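Local coordinates for uroporphyrin-III C-methyltransferase (Thermus thermophilus, PDB 1VE2), which probably transfers methyl groups from S-adenosyl-L-methionine to uroporphyrinogen III in tetrapyrrole biosynthesis, at residues A[148-153]-A[173-178]; A[167-172]-A[198-203]; A[180-185]-A[214-219]. All blocks are in the same frame, centred on the assembly; numbering follows the deposited sequence.

Contact 1. Residues A[148-153]-A[173-178]; sequences LPLPRA and LERFPP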
loop_
_atom_site.group_PDB
_atom_site.type_symbol
_atom_site.label_atom_id
_atom_site.label_comp_id
_atom_site.label_asym_id
_atom_site.label_seq_id
_atom_site.Cartn_x
_atom_site.Cartn_y
_atom_site.Cartn_z
ATOM N N LEU A 148 -1.857 22.122 10.489
ATOM C CA LEU A 148 -3.102 21.383 10.322
ATOM C C LEU A 148 -3.200 20.137 11.207
ATOM O O LEU A 148 -2.197 19.479 11.492
ATOM C CB LEU A 148 -3.280 20.999 8.850
ATOM C CG LEU A 148 -3.589 22.138 7.869
ATOM C CD1 LEU A 148 -2.492 23.200 7.906
ATOM C CD2 LEU A 148 -3.732 21.563 6.463
ATOM N N PRO A 149 -4.422 19.802 11.654
ATOM C CA PRO A 149 -4.692 18.643 12.514
ATOM C C PRO A 149 -4.302 17.306 11.890
ATOM O O PRO A 149 -4.353 17.137 10.670
ATOM C CB PRO A 149 -6.198 18.734 12.758
ATOM C CG PRO A 149 -6.473 20.209 12.654
ATOM C CD PRO A 149 -5.651 20.587 11.446
ATOM N N LEU A 150 -3.914 16.363 12.742
ATOM C CA LEU A 150 -3.532 15.031 12.299
ATOM C C LEU A 150 -4.789 14.165 12.229
ATOM O O LEU A 150 -5.781 14.445 12.903
ATOM C CB LEU A 150 -2.550 14.403 13.294
ATOM C CG LEU A 150 -1.099 14.887 13.329
ATOM C CD1 LEU A 150 -0.409 14.337 14.569
ATOM C CD2 LEU A 150 -0.373 14.431 12.070
ATOM N N PRO A 151 -4.771 13.110 11.397
ATOM C CA PRO A 151 -5.960 12.258 11.321
ATOM C C PRO A 151 -6.097 11.472 12.618
ATOM O O PRO A 151 -5.229 11.562 13.491
ATOM C CB PRO A 151 -5.670 11.351 10.117
ATOM C CG PRO A 151 -4.172 11.293 10.067
ATOM C CD PRO A 151 -3.763 12.718 10.396
ATOM N N ARG A 152 -7.191 10.721 12.751
ATOM C CA ARG A 152 -7.432 9.893 13.936
ATOM C C ARG A 152 -7.629 8.438 13.525
ATOM O O ARG A 152 -8.539 8.124 12.760
ATOM C CB ARG A 152 -8.689 10.337 14.690
ATOM C CG ARG A 152 -8.590 11.659 15.426
ATOM C CD ARG A 152 -9.856 11.887 16.241
ATOM N NE ARG A 152 -9.875 13.185 16.911
ATOM C CZ ARG A 152 -9.071 13.530 17.915
ATOM N NH1 ARG A 152 -8.167 12.677 18.383
ATOM N NH2 ARG A 152 -9.173 14.737 18.452
ATOM N N ALA A 153 -6.778 7.558 14.042
ATOM C CA ALA A 153 -6.860 6.128 13.756
ATOM C C ALA A 153 -6.115 5.430 14.892
ATOM O O ALA A 153 -5.372 6.083 15.633
ATOM C CB ALA A 153 -6.200 5.820 12.418
ATOM N N LEU A 173 0.856 14.317 20.765
ATOM C CA LEU A 173 0.215 14.283 22.074
ATOM C C LEU A 173 -1.272 14.604 21.957
ATOM O O LEU A 173 -2.064 14.262 22.837
ATOM C CB LEU A 173 0.901 15.276 23.020
ATOM C CG LEU A 173 2.326 14.894 23.424
ATOM C CD1 LEU A 173 2.978 16.035 24.194
ATOM C CD2 LEU A 173 2.290 13.631 24.264
ATOM N N GLU A 174 -1.644 15.260 20.861
ATOM C CA GLU A 174 -3.035 15.614 20.615
ATOM C C GLU A 174 -3.812 14.419 20.062
ATOM O O GLU A 174 -5.013 14.512 19.815
ATOM C CB GLU A 174 -3.121 16.765 19.615
ATOM C CG GLU A 174 -2.413 18.029 20.043
ATOM C CD GLU A 174 -2.553 19.131 19.016
ATOM O OE1 GLU A 174 -2.098 18.938 17.866
ATOM O OE2 GLU A 174 -3.121 20.189 19.360
ATOM N N ARG A 175 -3.119 13.300 19.869
ATOM C CA ARG A 175 -3.747 12.096 19.338
ATOM C C ARG A 175 -3.403 10.867 20.165
ATOM O O ARG A 175 -4.187 9.921 20.233
ATOM C CB ARG A 175 -3.302 11.867 17.889
ATOM C CG ARG A 175 -3.774 12.932 16.914
ATOM C CD ARG A 175 -5.230 12.736 16.527
ATOM N NE ARG A 175 -5.691 13.778 15.612
ATOM C CZ ARG A 175 -6.227 14.934 15.991
ATOM N NH1 ARG A 175 -6.383 15.208 17.281
ATOM N NH2 ARG A 175 -6.611 15.819 15.079
ATOM N N PHE A 176 -2.229 10.890 20.793
ATOM C CA PHE A 176 -1.766 9.768 21.603
ATOM C C PHE A 176 -1.158 10.216 22.928
ATOM O O PHE A 176 -0.575 11.297 23.023
ATOM C CB PHE A 176 -0.707 8.981 20.830
ATOM C CG PHE A 176 -1.199 8.423 19.529
ATOM C CD1 PHE A 176 -1.810 7.175 19.481
ATOM C CD2 PHE A 176 -1.063 9.147 18.347
ATOM C CE1 PHE A 176 -2.273 6.658 18.276
ATOM C CE2 PHE A 176 -1.525 8.634 17.138
ATOM C CZ PHE A 176 -2.129 7.389 17.106
ATOM N N PRO A 177 -1.296 9.390 23.972
ATOM C CA PRO A 177 -0.723 9.759 25.268
ATOM C C PRO A 177 0.802 9.654 25.171
ATOM O O PRO A 177 1.329 8.949 24.303
ATOM C CB PRO A 177 -1.334 8.733 26.214
ATOM C CG PRO A 177 -1.537 7.533 25.333
ATOM C CD PRO A 177 -2.086 8.151 24.077
ATOM N N PRO A 178 1.531 10.350 26.058
ATOM C CA PRO A 178 2.997 10.318 26.037
ATOM C C PRO A 178 3.651 8.944 26.181
ATOM O O PRO A 178 4.804 8.770 25.797
ATOM C CB PRO A 178 3.376 11.276 27.168
ATOM C CG PRO A 178 2.239 11.129 28.126
ATOM C CD PRO A 178 1.039 11.129 27.208
HETATM O O HOH W 1 -3.691 17.275 15.273
#
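The R175 guanidinium lies between a water and the R152 guanidinium, with the carbonyl oxygens of L150 and P151 at its edge. The water sits over one face and accepts a hydrogen bond from L150 N. Over the opposite face comes R152, whose NE is 4.0 Å above the R175 plane and towards its rim. The two guanidinium planes are 42° apart, and R175 CZ stands 3.7 Å over the centre of the R152 group. R152 NH2 and R175 NH1, 3.1 Å apart, are both donors and do not bond; the carbonyl oxygens round R175 probably offset part of the like charge. L150 O takes two bonds, from R175 NE, 2.8 Å away, well above the carbonyl plane, and from R175 NH2, 2.7 Å away, in the plane on a lone pair. A weak third bond runs from R175 NE to P151 O. The R175 chain bends at chi2 (-78°), which turns this NE–NH2 side to the 148-153 backbone, while NH1 hydrogen-bonds to E174 O. This surface contact joins the loop between strands 138-142 and 155-159 to the one following helix 168-173. L150 and F176 lean on strand 155-159, and R152 packs on R152 of the second subunit.

Contact 2. Residues A[167-172]-A[198-203]; sequences GLKERL and GRVEDL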
loop_
_atom_site.group_PDB
_atom_site.type_symbol
_atom_site.label_atom_id
_atom_site.label_comp_id
_atom_site.label_asym_id
_atom_site.label_seq_id
_atom_site.Cartn_x
_atom_site.Cartn_y
_atom_site.Cartn_z
ATOM N N GLY A 167 8.008 20.522 17.022
ATOM C CA GLY A 167 6.634 20.499 17.489
ATOM C C GLY A 167 5.973 19.155 17.252
ATOM O O GLY A 167 4.782 18.983 17.510
ATOM N N LEU A 168 6.755 18.201 16.758
ATOM C CA LEU A 168 6.254 16.866 16.466
ATOM C C LEU A 168 5.655 16.175 17.688
ATOM O O LEU A 168 4.507 15.734 17.659
ATOM C CB LEU A 168 7.375 15.995 15.896
ATOM C CG LEU A 168 6.979 14.566 15.515
ATOM C CD1 LEU A 168 5.871 14.601 14.469
ATOM C CD2 LEU A 168 8.194 13.820 14.987
ATOM N N LYS A 169 6.434 16.075 18.760
ATOM C CA LYS A 169 5.960 15.419 19.976
ATOM C C LYS A 169 4.674 16.077 20.459
ATOM O O LYS A 169 3.751 15.396 20.923
ATOM C CB LYS A 169 7.014 15.511 21.077
ATOM C CG LYS A 169 6.649 14.748 22.347
ATOM C CD LYS A 169 7.765 14.769 23.387
ATOM C CE LYS A 169 7.924 16.134 24.049
ATOM N NZ LYS A 169 8.381 17.188 23.103
ATOM N N GLU A 170 4.608 17.401 20.337
ATOM C CA GLU A 170 3.437 18.145 20.778
ATOM C C GLU A 170 2.180 17.658 20.072
ATOM O O GLU A 170 1.204 17.250 20.698
ATOM C CB GLU A 170 3.587 19.654 20.496
ATOM C CG GLU A 170 4.998 20.212 20.335
ATOM C CD GLU A 170 5.974 19.719 21.382
ATOM O OE1 GLU A 170 5.585 19.641 22.564
ATOM O OE2 GLU A 170 7.130 19.413 21.022
ATOM N N ARG A 171 2.222 17.734 18.748
ATOM C CA ARG A 171 1.104 17.335 17.909
ATOM C C ARG A 171 0.672 15.890 18.086
ATOM O O ARG A 171 -0.516 15.590 18.027
ATOM C CB ARG A 171 1.434 17.629 16.440
ATOM C CG ARG A 171 0.753 18.888 15.924
ATOM C CD ARG A 171 0.924 20.049 16.902
ATOM N NE ARG A 171 0.010 21.155 16.624
ATOM C CZ ARG A 171 -0.150 22.204 17.425
ATOM N NH1 ARG A 171 0.545 22.290 18.553
ATOM N NH2 ARG A 171 -1.003 23.167 17.102
ATOM N N LEU A 172 1.629 14.997 18.306
ATOM C CA LEU A 172 1.300 13.589 18.501
ATOM C C LEU A 172 0.562 13.428 19.822
ATOM O O LEU A 172 -0.258 12.525 19.982
ATOM C CB LEU A 172 2.564 12.720 18.509
ATOM C CG LEU A 172 3.400 12.631 17.227
ATOM C CD1 LEU A 172 4.574 11.702 17.461
ATOM C CD2 LEU A 172 2.546 12.115 16.074
ATOM N N GLY A 198 10.610 3.249 20.784
ATOM C CA GLY A 198 10.478 3.931 22.059
ATOM C C GLY A 198 9.051 4.367 22.316
ATOM O O GLY A 198 8.112 3.610 22.076
ATOM N N ARG A 199 8.888 5.593 22.803
ATOM C CA ARG A 199 7.570 6.136 23.102
ATOM C C ARG A 199 7.496 7.593 22.654
ATOM O O ARG A 199 8.525 8.230 22.417
ATOM C CB ARG A 199 7.289 6.035 24.606
ATOM C CG ARG A 199 7.308 4.614 25.155
ATOM C CD ARG A 199 7.133 4.601 26.672
ATOM N NE ARG A 199 7.276 3.263 27.248
ATOM C CZ ARG A 199 6.392 2.278 27.103
ATOM N NH1 ARG A 199 5.284 2.470 26.398
ATOM N NH2 ARG A 199 6.615 1.095 27.662
ATOM N N VAL A 200 6.282 8.117 22.539
ATOM C CA VAL A 200 6.094 9.499 22.111
ATOM C C VAL A 200 6.894 10.468 22.976
ATOM O O VAL A 200 7.520 11.393 22.464
ATOM C CB VAL A 200 4.599 9.911 22.163
ATOM C CG1 VAL A 200 4.447 11.369 21.770
ATOM C CG2 VAL A 200 3.784 9.034 21.228
ATOM N N GLU A 201 6.875 10.247 24.284
ATOM C CA GLU A 201 7.584 11.121 25.214
ATOM C C GLU A 201 9.089 11.185 24.961
ATOM O O GLU A 201 9.730 12.184 25.282
ATOM C CB GLU A 201 7.316 10.675 26.657
ATOM C CG GLU A 201 8.036 9.399 27.073
ATOM C CD GLU A 201 7.486 8.815 28.357
ATOM O OE1 GLU A 201 7.017 9.596 29.210
ATOM O OE2 GLU A 201 7.528 7.576 28.522
ATOM N N ASP A 202 9.654 10.129 24.381
ATOM C CA ASP A 202 11.087 10.105 24.108
ATOM C C ASP A 202 11.523 11.164 23.101
ATOM O O ASP A 202 12.710 11.473 23.001
ATOM C CB ASP A 202 11.519 8.729 23.606
ATOM C CG ASP A 202 11.245 7.633 24.610
ATOM O OD1 ASP A 202 11.386 7.887 25.825
ATOM O OD2 ASP A 202 10.902 6.513 24.186
ATOM N N LEU A 203 10.570 11.713 22.354
ATOM C CA LEU A 203 10.878 12.740 21.361
ATOM C C LEU A 203 11.225 14.058 22.048
ATOM O O LEU A 203 10.813 14.298 23.182
ATOM C CB LEU A 203 9.679 12.963 20.429
ATOM C CG LEU A 203 9.167 11.793 19.583
ATOM C CD1 LEU A 203 8.010 12.272 18.722
ATOM C CD2 LEU A 203 10.284 11.245 18.707
#
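The turn that presents V200 and L203 to K169 and L172 is pinned by a short bond, R199 N to D202 OD2 at 2.6 Å. The donor approaches OD2 from above the carboxylate plane, 38° out of it, and D202 N hydrogen-bonds to R199 O, at the start of the 3-10 segment 200-202. Across the contact the meeting is mainly apolar. K169 and L203 slide past each other in opposite directions, K169 CB lying 3.7 Å from L203 CB. Further out, K169 CD comes within 3.1 Å of L203 O, a close carbon–oxygen approach, and K169 CG rests near V200 O. With its CG anti to the backbone N (chi1 -175°), the lysine starts straight towards the turn; bends at chi3 and chi4 then return NZ to E170 OE2 in a weak salt bridge. L203 CD1 meets L172 CD1 at 3.7 Å, the two side chains at about a right angle, and L168 CD2 at 4.0 Å. V200 CG1 adds a contact with L172 CB at 4.0 Å. Helix 168-173 is thus packed beside the end of strand 194-199 and over the mixed sheet: L172, V200 and L203 all touch L182 of strand 181-186, and L168 and L172 rest on L216 of strand 214-218.

Contact 3. Residues A[180-185]-A[214-219]; sequences TPLALL and ALLVVG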
loop_
_atom_site.group_PDB
_atom_site.type_symbol
_atom_site.label_atom_id
_atom_site.label_comp_id
_atom_site.label_asym_id
_atom_site.label_seq_id
_atom_site.Cartn_x
_atom_site.Cartn_y
_atom_site.Cartn_z
ATOM N N THR A 180 2.579 6.175 24.680
ATOM C CA THR A 180 2.321 5.361 23.496
ATOM C C THR A 180 3.575 4.942 22.736
ATOM O O THR A 180 4.434 5.769 22.430
ATOM C CB THR A 180 1.384 6.096 22.514
ATOM O OG1 THR A 180 0.180 6.463 23.194
ATOM C CG2 THR A 180 1.029 5.194 21.335
ATOM N N PRO A 181 3.698 3.640 22.432
ATOM C CA PRO A 181 4.856 3.122 21.697
ATOM C C PRO A 181 4.995 3.847 20.361
ATOM O O PRO A 181 4.003 4.096 19.677
ATOM C CB PRO A 181 4.514 1.647 21.521
ATOM C CG PRO A 181 3.751 1.340 22.761
ATOM C CD PRO A 181 2.837 2.536 22.891
ATOM N N LEU A 182 6.229 4.187 20.005
ATOM C CA LEU A 182 6.510 4.889 18.760
ATOM C C LEU A 182 7.758 4.330 18.089
ATOM O O LEU A 182 8.747 4.004 18.756
ATOM C CB LEU A 182 6.690 6.385 19.028
ATOM C CG LEU A 182 6.878 7.300 17.812
ATOM C CD1 LEU A 182 6.364 8.686 18.132
ATOM C CD2 LEU A 182 8.339 7.342 17.405
ATOM N N ALA A 183 7.707 4.219 16.766
ATOM C CA ALA A 183 8.830 3.705 15.999
ATOM C C ALA A 183 9.271 4.700 14.937
ATOM O O ALA A 183 8.452 5.391 14.332
ATOM C CB ALA A 183 8.455 2.385 15.351
ATOM N N LEU A 184 10.579 4.783 14.730
ATOM C CA LEU A 184 11.150 5.667 13.723
ATOM C C LEU A 184 11.946 4.763 12.789
ATOM O O LEU A 184 12.896 4.110 13.211
ATOM C CB LEU A 184 12.063 6.710 14.374
ATOM C CG LEU A 184 11.388 7.715 15.311
ATOM C CD1 LEU A 184 12.438 8.642 15.916
ATOM C CD2 LEU A 184 10.348 8.523 14.548
ATOM N N LEU A 185 11.548 4.707 11.524
ATOM C CA LEU A 185 12.222 3.843 10.569
ATOM C C LEU A 185 12.754 4.630 9.386
ATOM O O LEU A 185 11.988 5.193 8.601
ATOM C CB LEU A 185 11.264 2.754 10.078
ATOM C CG LEU A 185 10.501 1.987 11.161
ATOM C CD1 LEU A 185 9.314 2.813 11.639
ATOM C CD2 LEU A 185 10.021 0.658 10.602
ATOM N N ALA A 214 12.638 9.285 6.473
ATOM C CA ALA A 214 12.233 8.338 7.500
ATOM C C ALA A 214 10.720 8.269 7.689
ATOM O O ALA A 214 9.983 9.160 7.262
ATOM C CB ALA A 214 12.907 8.685 8.816
ATOM N N LEU A 215 10.277 7.194 8.332
ATOM C CA LEU A 215 8.867 6.958 8.611
ATOM C C LEU A 215 8.669 6.948 10.114
ATOM O O LEU A 215 9.581 6.611 10.866
ATOM C CB LEU A 215 8.421 5.590 8.092
ATOM C CG LEU A 215 8.460 5.215 6.616
ATOM C CD1 LEU A 215 8.036 3.756 6.463
ATOM C CD2 LEU A 215 7.538 6.127 5.829
ATOM N N LEU A 216 7.463 7.291 10.538
ATOM C CA LEU A 216 7.108 7.291 11.947
ATOM C C LEU A 216 5.815 6.497 12.080
ATOM O O LEU A 216 4.894 6.675 11.282
ATOM C CB LEU A 216 6.887 8.722 12.445
ATOM C CG LEU A 216 6.463 8.931 13.904
ATOM C CD1 LEU A 216 6.753 10.380 14.312
ATOM C CD2 LEU A 216 4.981 8.613 14.082
ATOM N N VAL A 217 5.765 5.603 13.061
ATOM C CA VAL A 217 4.568 4.810 13.317
ATOM C C VAL A 217 4.297 4.880 14.818
ATOM O O VAL A 217 5.171 4.559 15.628
ATOM C CB VAL A 217 4.750 3.331 12.911
ATOM C CG1 VAL A 217 3.420 2.592 13.051
ATOM C CG2 VAL A 217 5.277 3.235 11.488
ATOM N N VAL A 218 3.091 5.307 15.187
ATOM C CA VAL A 218 2.728 5.424 16.592
ATOM C C VAL A 218 1.396 4.735 16.903
ATOM O O VAL A 218 0.481 4.716 16.075
ATOM C CB VAL A 218 2.697 6.921 17.018
ATOM C CG1 VAL A 218 1.755 7.711 16.123
ATOM C CG2 VAL A 218 2.299 7.050 18.491
ATOM N N GLY A 219 1.304 4.150 18.095
ATOM C CA GLY A 219 0.090 3.463 18.489
ATOM C C GLY A 219 0.395 2.191 19.256
ATOM O O GLY A 219 1.522 1.699 19.234
#
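L216 touches both L182 and L184 on one face of an antiparallel strand pair. Its CG is 4.0 Å from L184 CD2, the two side chains lying side by side and pointing the same way, whereas L182 meets it at about a right angle, L182 CD1 to L216 CD1 4.2 Å. The leucine gets there by setting CG anti to the backbone N (chi1 178°), which brings CD1 within reach of both neighbours. With an alanine here, the methyl groups of L182 and L184 would probably lose their common neighbour, leaving a gap where helix 168-173 packs on the sheet. A183, L185, L215 and V217 project from the opposite face, where L185 CD1 touches V217 CG2 at 4.1 Å. Towards one end T180 CG2 is wedged against G219, tightly at 3.5 Å from its CA, and it also meets V218 CG2 at 3.6 Å; T180 OG1 hydrogen-bonds to P177 O. The backbones run antiparallel, their N-to-C directions 167° apart. A183 with V217 and L185 with L215 are hydrogen-bonded pairs, each joined by two bonds, the shortest from L215 N to L185 O at 2.6 Å. L182 with V218 and L184 with L216 are non-hydrogen-bonded pairs, supplemented by CA-H...O contacts such as L216 CA to A183 O. A further bond, G219 N to P181 O at 3.1 Å, lies nearly along the C=O axis; G219 has backbone angles that call for glycine. These are inner strands of the mixed sheet: 214-218 also pairs with strand 155-159, and 181-186 with strand 194-199. Helix 119-124 covers the face of L185, L215 and V217, and helix 168-173 packs on that of L182 and L216.

All three contacts gather around the mixed sheet, on the same side of the chain's centre. Contact 2 lies about 10 Å, centre to centre, from each of the others, and contacts 1 and 3 are about 13 Å apart. Along the chain, the segments of contact 2 alternate with those of both neighbours, while both segments of contact 1 precede those of contact 3. P178 O lies 3.0 Å from E201 N, a probable hydrogen bond linking contacts 1 and 2, and F176 packs on V218 between contacts 1 and 3. Contacts 2 and 3 share the sheet through neighbouring strands 181-186 and 194-199. Sheet pairing, helix packing and the contact between two loops therefore form one continuous region, which reaches the second subunit at contact 1.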